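Local coordinates for uncharacterized protein (Bacteroides caccae, PDB 3NO2) that is of unknown function but folds as a six-bladed beta-propeller related to Mal s 1 allergenic protein-like sequences, at residues Gln217-Trp231 with Lys264-Glu276. Numbering follows the deposited sequence.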
ATOM      1  N   GLN A 217      -2.183  -3.827   1.609  1.00  5.49           N
ATOM      2  CA  GLN A 217      -1.143  -3.237   2.432  1.00  4.65           C
ATOM      3  C   GLN A 217      -1.075  -3.878   3.813  1.00  5.78           C
ATOM      4  O   GLN A 217      -2.110  -4.127   4.477  1.00  5.40           O
ATOM      5  CB  GLN A 217      -1.340  -1.726   2.581  1.00  6.02           C
ATOM      6  CG  GLN A 217      -0.129  -1.004   3.164  1.00  5.71           C
ATOM      7  CD  GLN A 217      -0.251   0.502   3.126  1.00  5.25           C
ATOM      8  OE1 GLN A 217      -1.184   1.036   2.508  1.00  5.71           O
ATOM      9  NE2 GLN A 217       0.721   1.205   3.716  1.00  6.41           N
ATOM     10  N   LEU A 218       0.162  -4.045   4.263  1.00  6.08           N
ATOM     11  CA  LEU A 218       0.521  -4.479   5.611  1.00  5.22           C
ATOM     12  C   LEU A 218       1.145  -3.301   6.334  1.00  7.15           C
ATOM     13  O   LEU A 218       2.029  -2.635   5.763  1.00  7.16           O
ATOM     14  CB  LEU A 218       1.535  -5.617   5.503  1.00  6.69           C
ATOM     15  CG  LEU A 218       1.126  -6.822   4.636  1.00  6.67           C
ATOM     16  CD1 LEU A 218       2.346  -7.784   4.527  1.00  8.90           C
ATOM     17  CD2 LEU A 218      -0.082  -7.529   5.203  1.00  8.55           C
ATOM     18  N   PHE A 219       0.732  -3.039   7.578  1.00  7.14           N
ATOM     19  CA  PHE A 219       1.226  -1.920   8.323  1.00  6.95           C
ATOM     20  C   PHE A 219       1.679  -2.402   9.695  1.00  7.80           C
ATOM     21  O   PHE A 219       0.879  -2.586  10.609  1.00  7.71           O
ATOM     22  CB  PHE A 219       0.193  -0.782   8.442  1.00  7.33           C
ATOM     23  CG  PHE A 219       0.821   0.541   8.749  1.00 10.24           C
ATOM     24  CD1 PHE A 219       1.224   0.841  10.017  1.00 12.98           C
ATOM     25  CD2 PHE A 219       1.003   1.443   7.740  1.00 10.88           C
ATOM     26  CE1 PHE A 219       1.843   2.097  10.264  1.00 13.62           C
ATOM     27  CE2 PHE A 219       1.634   2.671   7.992  1.00 15.19           C
ATOM     28  CZ  PHE A 219       2.054   2.939   9.232  1.00 13.24           C
ATOM     29  N   PRO A 220       2.992  -2.604   9.834  1.00  8.99           N
ATOM     30  CA  PRO A 220       3.533  -3.038  11.159  1.00 10.23           C
ATOM     31  C   PRO A 220       3.350  -1.997  12.248  1.00 11.58           C
ATOM     32  O   PRO A 220       3.452  -0.807  11.976  1.00 12.09           O
ATOM     33  CB  PRO A 220       5.033  -3.231  10.864  1.00 11.09           C
ATOM     34  CG  PRO A 220       5.091  -3.558   9.395  1.00 11.17           C
ATOM     35  CD  PRO A 220       4.010  -2.720   8.755  1.00  8.68           C
ATOM     36  N   LEU A 221       3.038  -2.497  13.439  1.00 12.35           N
ATOM     37  CA  LEU A 221       2.751  -1.686  14.616  1.00 13.59           C
ATOM     38  C   LEU A 221       3.845  -1.892  15.657  1.00 16.22           C
ATOM     39  O   LEU A 221       4.472  -2.941  15.720  1.00 16.05           O
ATOM     40  CB  LEU A 221       1.383  -2.018  15.181  1.00 12.15           C
ATOM     41  CG  LEU A 221       0.248  -1.774  14.197  1.00 13.85           C
ATOM     42  CD1 LEU A 221      -1.044  -2.450  14.681  1.00 18.37           C
ATOM     43  CD2 LEU A 221       0.111  -0.270  13.948  1.00 16.57           C
ATOM     44  N   GLN A 222       4.045  -0.824  16.445  1.00 22.97           N
ATOM     45  CA  GLN A 222       5.128  -0.760  17.452  1.00 29.45           C
ATOM     46  C   GLN A 222       4.962  -1.877  18.451  1.00 31.62           C
ATOM     47  O   GLN A 222       5.954  -2.391  18.990  1.00 33.86           O
ATOM     48  CB  GLN A 222       5.137   0.602  18.173  1.00 29.20           C
ATOM     49  CG  GLN A 222       5.708   1.753  17.336  1.00 35.00           C
ATOM     50  N   ASN A 223       3.720  -2.270  18.696  1.00 33.41           N
ATOM     51  CA  ASN A 223       3.430  -3.368  19.618  1.00 35.56           C
ATOM     52  C   ASN A 223       3.678  -4.801  19.085  1.00 34.23           C
ATOM     53  O   ASN A 223       3.417  -5.773  19.798  1.00 34.21           O
ATOM     54  CB  ASN A 223       2.007  -3.212  20.202  1.00 35.74           C
ATOM     55  CG  ASN A 223       0.923  -3.177  19.126  1.00 36.35           C
ATOM     56  OD1 ASN A 223       0.999  -3.894  18.143  1.00 32.67           O
ATOM     57  ND2 ASN A 223      -0.098  -2.349  19.332  1.00 46.09           N
ATOM     58  N   GLY A 224       4.209  -4.944  17.868  1.00 28.02           N
ATOM     59  CA  GLY A 224       4.554  -6.276  17.297  1.00 23.79           C
ATOM     60  C   GLY A 224       3.384  -6.792  16.408  1.00 16.26           C
ATOM     61  O   GLY A 224       3.427  -7.845  15.764  1.00 19.86           O
ATOM     62  N   GLY A 225       2.340  -6.021  16.440  1.00 16.11           N
ATOM     63  CA  GLY A 225       1.165  -6.344  15.689  1.00 14.05           C
ATOM     64  C   GLY A 225       1.246  -5.846  14.253  1.00 12.40           C
ATOM     65  O   GLY A 225       2.247  -5.314  13.799  1.00 11.65           O
ATOM     66  N   LEU A 226       0.136  -5.989  13.564  1.00  9.82           N
ATOM     67  CA  LEU A 226       0.109  -5.697  12.133  1.00  9.36           C
ATOM     68  C   LEU A 226      -1.324  -5.412  11.671  1.00  7.70           C
ATOM     69  O   LEU A 226      -2.223  -6.198  11.973  1.00  8.74           O
ATOM     70  CB  LEU A 226       0.622  -6.961  11.385  1.00  9.97           C
ATOM     71  CG  LEU A 226       0.835  -6.895   9.889  1.00  9.36           C
ATOM     72  CD1 LEU A 226       1.993  -5.922   9.576  1.00 11.05           C
ATOM     73  CD2 LEU A 226       1.151  -8.266   9.289  1.00 11.18           C
ATOM     74  N   TYR A 227      -1.528  -4.335  10.917  1.00  6.98           N
ATOM     75  CA  TYR A 227      -2.746  -4.183  10.123  1.00  5.37           C
ATOM     76  C   TYR A 227      -2.597  -4.899   8.811  1.00  5.75           C
ATOM     77  O   TYR A 227      -1.540  -4.797   8.157  1.00  6.68           O
ATOM     78  CB  TYR A 227      -3.082  -2.711   9.838  1.00  6.41           C
ATOM     79  CG  TYR A 227      -3.458  -1.862  11.031  1.00  7.23           C
ATOM     80  CD1 TYR A 227      -4.491  -2.191  11.878  1.00  8.95           C
ATOM     81  CD2 TYR A 227      -2.811  -0.671  11.259  1.00  7.36           C
ATOM     82  CE1 TYR A 227      -4.807  -1.386  12.967  1.00 10.20           C
ATOM     83  CE2 TYR A 227      -3.122   0.123  12.344  1.00 10.16           C
ATOM     84  CZ  TYR A 227      -4.121  -0.229  13.182  1.00  8.79           C
ATOM     85  OH  TYR A 227      -4.463   0.588  14.273  1.00 10.87           O
ATOM     86  N   ILE A 228      -3.658  -5.586   8.403  1.00  6.43           N
ATOM     87  CA  ILE A 228      -3.735  -6.259   7.104  1.00  6.23           C
ATOM     88  C   ILE A 228      -4.990  -5.765   6.415  1.00  4.53           C
ATOM     89  O   ILE A 228      -6.107  -5.940   6.910  1.00  5.48           O
ATOM     90  CB  ILE A 228      -3.776  -7.785   7.251  1.00  6.01           C
ATOM     91  CG1 ILE A 228      -2.601  -8.297   8.066  1.00  7.63           C
ATOM     92  CG2 ILE A 228      -3.877  -8.435   5.861  1.00  8.07           C
ATOM     93  CD1 ILE A 228      -2.726  -9.789   8.451  1.00 10.42           C
ATOM     94  N   CYS A 229      -4.826  -5.182   5.232  1.00  4.89           N
ATOM     95  CA  CYS A 229      -5.908  -4.780   4.359  1.00  5.46           C
ATOM     96  C   CYS A 229      -6.338  -6.017   3.536  1.00  5.69           C
ATOM     97  O   CYS A 229      -5.559  -6.551   2.757  1.00  7.01           O
ATOM     98  CB  CYS A 229      -5.520  -3.643   3.440  1.00  5.65           C
ATOM     99  SG  CYS A 229      -5.036  -2.130   4.308  1.00  6.18           S
ATOM    100  N   ASN A 230      -7.554  -6.483   3.812  1.00  5.26           N
ATOM    101  CA  ASN A 230      -8.054  -7.759   3.307  1.00  5.40           C
ATOM    102  C   ASN A 230      -9.044  -7.539   2.180  1.00  5.77           C
ATOM    103  O   ASN A 230     -10.253  -7.574   2.368  1.00  5.74           O
ATOM    104  CB  ASN A 230      -8.732  -8.499   4.472  1.00  5.12           C
ATOM    105  CG  ASN A 230      -9.048  -9.938   4.163  1.00  7.05           C
ATOM    106  OD1 ASN A 230      -8.378 -10.550   3.331  1.00  7.68           O
ATOM    107  ND2 ASN A 230     -10.097 -10.500   4.788  1.00  7.03           N
ATOM    108  N   TRP A 231      -8.512  -7.238   0.991  1.00  5.86           N
ATOM    109  CA  TRP A 231      -9.299  -6.683  -0.101  1.00  5.18           C
ATOM    110  C   TRP A 231     -10.046  -7.808  -0.823  1.00  6.14           C
ATOM    111  O   TRP A 231      -9.447  -8.826  -1.225  1.00  6.37           O
ATOM    112  CB  TRP A 231      -8.342  -5.924  -1.037  1.00  5.51           C
ATOM    113  CG  TRP A 231      -9.012  -5.153  -2.151  1.00  5.69           C
ATOM    114  CD1 TRP A 231      -9.554  -3.900  -2.081  1.00  5.72           C
ATOM    115  CD2 TRP A 231      -9.196  -5.570  -3.506  1.00  5.96           C
ATOM    116  NE1 TRP A 231     -10.055  -3.524  -3.284  1.00  5.95           N
ATOM    117  CE2 TRP A 231      -9.841  -4.519  -4.183  1.00  5.79           C
ATOM    118  CE3 TRP A 231      -8.834  -6.701  -4.213  1.00  7.55           C
ATOM    119  CZ2 TRP A 231     -10.142  -4.586  -5.526  1.00  7.77           C
ATOM    120  CZ3 TRP A 231      -9.154  -6.769  -5.589  1.00  8.05           C
ATOM    121  CH2 TRP A 231      -9.797  -5.741  -6.201  1.00  7.69           C
ATOM    122  N   LYS A 264     -20.995  -0.333   5.221  1.00 11.39           N
ATOM    123  CA  LYS A 264     -20.458   0.837   5.851  1.00 11.37           C
ATOM    124  C   LYS A 264     -19.100   1.205   5.284  1.00 12.19           C
ATOM    125  O   LYS A 264     -18.789   2.375   5.196  1.00 13.68           O
ATOM    126  CB  LYS A 264     -20.342   0.567   7.363  1.00 12.63           C
ATOM    127  CG  LYS A 264     -19.985   1.703   8.257  1.00 13.90           C
ATOM    128  CD  LYS A 264     -19.997   1.223   9.732  1.00 12.29           C
ATOM    129  CE  LYS A 264     -19.633   2.294  10.712  1.00 16.29           C
ATOM    130  NZ  LYS A 264     -19.446   1.746  12.127  1.00 14.76           N
ATOM    131  N   PHE A 265     -18.253   0.198   5.012  1.00  9.20           N
ATOM    132  CA  PHE A 265     -16.896   0.421   4.556  1.00  9.09           C
ATOM    133  C   PHE A 265     -16.771  -0.092   3.108  1.00 11.34           C
ATOM    134  O   PHE A 265     -17.232  -1.183   2.790  1.00 13.49           O
ATOM    135  CB  PHE A 265     -15.885  -0.339   5.447  1.00  9.66           C
ATOM    136  CG  PHE A 265     -16.028  -0.032   6.919  1.00  8.95           C
ATOM    137  CD1 PHE A 265     -15.790   1.246   7.404  1.00 10.37           C
ATOM    138  CD2 PHE A 265     -16.457  -0.997   7.794  1.00  7.18           C
ATOM    139  CE1 PHE A 265     -15.993   1.543   8.747  1.00  9.13           C
ATOM    140  CE2 PHE A 265     -16.623  -0.720   9.145  1.00  8.63           C
ATOM    141  CZ  PHE A 265     -16.379   0.543   9.607  1.00  8.64           C
ATOM    142  N   GLY A 266     -16.174   0.698   2.253  1.00 11.03           N
ATOM    143  CA  GLY A 266     -15.772   0.187   0.953  1.00  9.90           C
ATOM    144  C   GLY A 266     -14.595  -0.770   1.075  1.00 10.04           C
ATOM    145  O   GLY A 266     -14.071  -1.049   2.167  1.00 10.99           O
HETATM  146  N   MSE A 267     -14.149  -1.257  -0.057  1.00  6.60           N
HETATM  147  CA  MSE A 267     -13.033  -2.167  -0.118  1.00  7.49           C
HETATM  148  C   MSE A 267     -11.739  -1.405   0.140  1.00  8.00           C
HETATM  149  O   MSE A 267     -11.486  -0.356  -0.445  1.00 10.01           O
HETATM  150  CB  MSE A 267     -12.997  -2.852  -1.452  1.00  7.87           C
HETATM  151  CG  MSE A 267     -14.261  -3.648  -1.751  1.00  6.17           C
HETATM  152 SE   MSE A 267     -14.102  -4.869  -3.221  0.75 11.26          SE
HETATM  153  CE  MSE A 267     -14.072  -3.551  -4.526  1.00 16.23           C
ATOM    154  N   ILE A 268     -10.961  -1.863   1.104  1.00  5.51           N
ATOM    155  CA  ILE A 268      -9.742  -1.216   1.565  1.00  5.62           C
ATOM    156  C   ILE A 268      -8.531  -1.996   1.082  1.00  4.18           C
ATOM    157  O   ILE A 268      -8.388  -3.203   1.309  1.00  5.31           O
ATOM    158  CB  ILE A 268      -9.750  -1.127   3.094  1.00  5.13           C
ATOM    159  CG1 ILE A 268     -10.870  -0.199   3.571  1.00  6.00           C
ATOM    160  CG2 ILE A 268      -8.376  -0.623   3.607  1.00  6.43           C
ATOM    161  CD1 ILE A 268     -11.115  -0.238   5.101  1.00  7.87           C
ATOM    162  N   SER A 269      -7.599  -1.294   0.413  1.00  4.96           N
ATOM    163  CA  SER A 269      -6.313  -1.870   0.030  1.00  5.36           C
ATOM    164  C   SER A 269      -5.134  -1.115   0.619  1.00  5.47           C
ATOM    165  O   SER A 269      -4.007  -1.586   0.508  1.00  4.95           O
ATOM    166  CB  SER A 269      -6.135  -2.005  -1.477  1.00  6.84           C
ATOM    167  OG  SER A 269      -6.204  -0.737  -2.103  1.00  8.61           O
ATOM    168  N   THR A 270      -5.375   0.027   1.281  1.00  4.68           N
ATOM    169  CA  THR A 270      -4.309   0.877   1.797  1.00  4.57           C
ATOM    170  C   THR A 270      -4.762   1.548   3.087  1.00  4.56           C
ATOM    171  O   THR A 270      -5.934   1.911   3.243  1.00  5.43           O
ATOM    172  CB  THR A 270      -3.841   1.885   0.714  1.00  4.70           C
ATOM    173  OG1 THR A 270      -2.834   2.777   1.221  1.00  5.62           O
ATOM    174  CG2 THR A 270      -4.979   2.719   0.134  1.00  5.63           C
ATOM    175  N   ILE A 271      -3.797   1.767   3.974  1.00  5.47           N
ATOM    176  CA  ILE A 271      -4.042   2.344   5.303  1.00  5.75           C
ATOM    177  C   ILE A 271      -2.848   3.128   5.769  1.00  5.78           C
ATOM    178  O   ILE A 271      -1.721   2.731   5.503  1.00  5.91           O
ATOM    179  CB  ILE A 271      -4.369   1.227   6.316  1.00  5.71           C
ATOM    180  CG1 ILE A 271      -4.714   1.765   7.684  1.00  7.31           C
ATOM    181  CG2 ILE A 271      -3.222   0.210   6.435  1.00  7.81           C
ATOM    182  CD1 ILE A 271      -5.448   0.748   8.570  1.00  9.25           C
ATOM    183  N   CYS A 272      -3.085   4.188   6.549  1.00  6.88           N
ATOM    184  CA  CYS A 272      -2.026   4.888   7.270  1.00  7.18           C
ATOM    185  C   CYS A 272      -2.619   5.455   8.563  1.00  7.11           C
ATOM    186  O   CYS A 272      -3.630   6.134   8.482  1.00  7.80           O
ATOM    187  CB  CYS A 272      -1.492   6.095   6.411  1.00  6.36           C
ATOM    188  SG  CYS A 272       0.098   6.680   7.051  1.00  9.28           S
ATOM    189  N   PRO A 273      -1.961   5.281   9.713  1.00  7.13           N
ATOM    190  CA  PRO A 273      -2.396   6.088  10.879  1.00  8.76           C
ATOM    191  C   PRO A 273      -2.320   7.582  10.589  1.00  9.49           C
ATOM    192  O   PRO A 273      -1.435   8.037   9.852  1.00 11.05           O
ATOM    193  CB  PRO A 273      -1.351   5.696  11.962  1.00 12.13           C
ATOM    194  CG  PRO A 273      -0.936   4.283  11.556  1.00 12.79           C
ATOM    195  CD  PRO A 273      -0.840   4.388  10.041  1.00  9.54           C
ATOM    196  N   ILE A 274      -3.256   8.361  11.134  1.00  8.74           N
ATOM    197  CA  ILE A 274      -3.259   9.820  10.952  1.00  9.07           C
ATOM    198  C   ILE A 274      -3.635  10.488  12.256  1.00 12.53           C
ATOM    199  O   ILE A 274      -4.404   9.948  13.030  1.00 12.00           O
ATOM    200  CB  ILE A 274      -4.209  10.210   9.784  1.00  9.94           C
ATOM    201  CG1 ILE A 274      -4.040  11.705   9.432  1.00 11.23           C
ATOM    202  CG2 ILE A 274      -5.689   9.907  10.089  1.00  8.75           C
ATOM    203  CD1 ILE A 274      -4.672  12.098   8.111  1.00 12.24           C
ATOM    204  N   ARG A 275      -3.071  11.668  12.500  1.00 13.89           N
ATOM    205  CA  ARG A 275      -3.351  12.417  13.760  1.00 19.54           C
ATOM    206  C   ARG A 275      -4.807  12.766  14.029  1.00 21.45           C
ATOM    207  O   ARG A 275      -5.233  12.832  15.186  1.00 23.65           O
ATOM    208  CB  ARG A 275      -2.529  13.701  13.825  1.00 23.09           C
ATOM    209  CG  ARG A 275      -2.860  14.708  12.705  1.00 27.24           C
ATOM    210  CD  ARG A 275      -2.272  16.106  12.923  1.00 41.11           C
ATOM    211  NE  ARG A 275      -1.013  16.095  13.656  1.00 44.95           N
ATOM    212  CZ  ARG A 275      -0.869  16.413  14.944  1.00 58.15           C
ATOM    213  NH1 ARG A 275      -1.912  16.780  15.688  1.00 64.22           N
ATOM    214  NH2 ARG A 275       0.339  16.360  15.501  1.00 62.12           N
ATOM    215  N   GLU A 276      -5.587  13.027  12.989  0.50 22.33           N
ATOM    216  CA  GLU A 276      -7.003  13.374  13.188  0.50 26.29           C
ATOM    217  C   GLU A 276      -7.696  13.514  11.850  0.50 27.96           C
ATOM    218  O   GLU A 276      -7.058  13.685  10.787  0.50 24.86           O
ATOM    219  CB  GLU A 276      -7.189  14.681  14.016  0.50 25.57           C
ATOM    220  CG  GLU A 276      -6.583  15.918  13.377  0.50 26.71           C
ATOM    221  OXT GLU A 276      -8.932  13.476  11.828  0.50 29.12           O
TER
HETATM  222  O   HOH W   1       0.230   4.149   4.183  1.00  7.52           O
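Ile-271 presses into the hairpin of strands 217-220 and 226-231 at the junction of two blades of the six-bladed beta-propeller. The hairpin contributes the two leading strands of one blade. Strand 270-274, the last of the chain, pairs with N-terminal strand 6-10 in the next, a closure of the ring by both chain ends that is familiar in propellers. The packing is tight around Ile-271. Ile-271 CG2 lies 3.6 Å from Cys-229 SG, which Ile-268 CG2 also touches, while Ile-271 CD1 covers one face of the Tyr-227 ring; Leu-221 CD1 covers the opposite face. With CG1 anti to the backbone N (chi1 -177°), the longer branch of Ile-271 extends to that ring and leaves CG2 for the sulfur. Leu-7 and Val-9 of strand 6-10 and Leu-246 of strand 246-249 add to this buried apolar layer.

Beside it, Gln-217 supplies the polar link. Gln-217 N donates to Ser-269 O (3.1 Å), and the extended side chain carries OE1 to two donors of strand 270-274. Thr-270 OG1 donates to Gln-217 OE1 at 2.7 Å, nearly in line with the amide C=O, whereas Ile-271 N reaches the same OE1 from well above the amide plane at 3.1 Å. Gln-129 NE2 also bonds to OE1, so this buried oxygen is gripped by three donors, and a water links Gln-217 NE2 to Ile-271 O.

Both ends are partly exposed. At one, Met-267, present as selenomethionine, lays SE over a face of the Trp-231 indole, 4.6 Å from the centroid of its five-membered ring; NE1 donates to Ser-12 O, and a citric acid molecule, probably from the crystallisation liquor, lies about 4 Å from the Trp-231 side chain. The other is more open than the centre yet closely packed: Pro-273 CD makes a CH-pi contact over one face of the Phe-219 ring, displaced toward the rim, 3.3 Å from Phe-219 CZ.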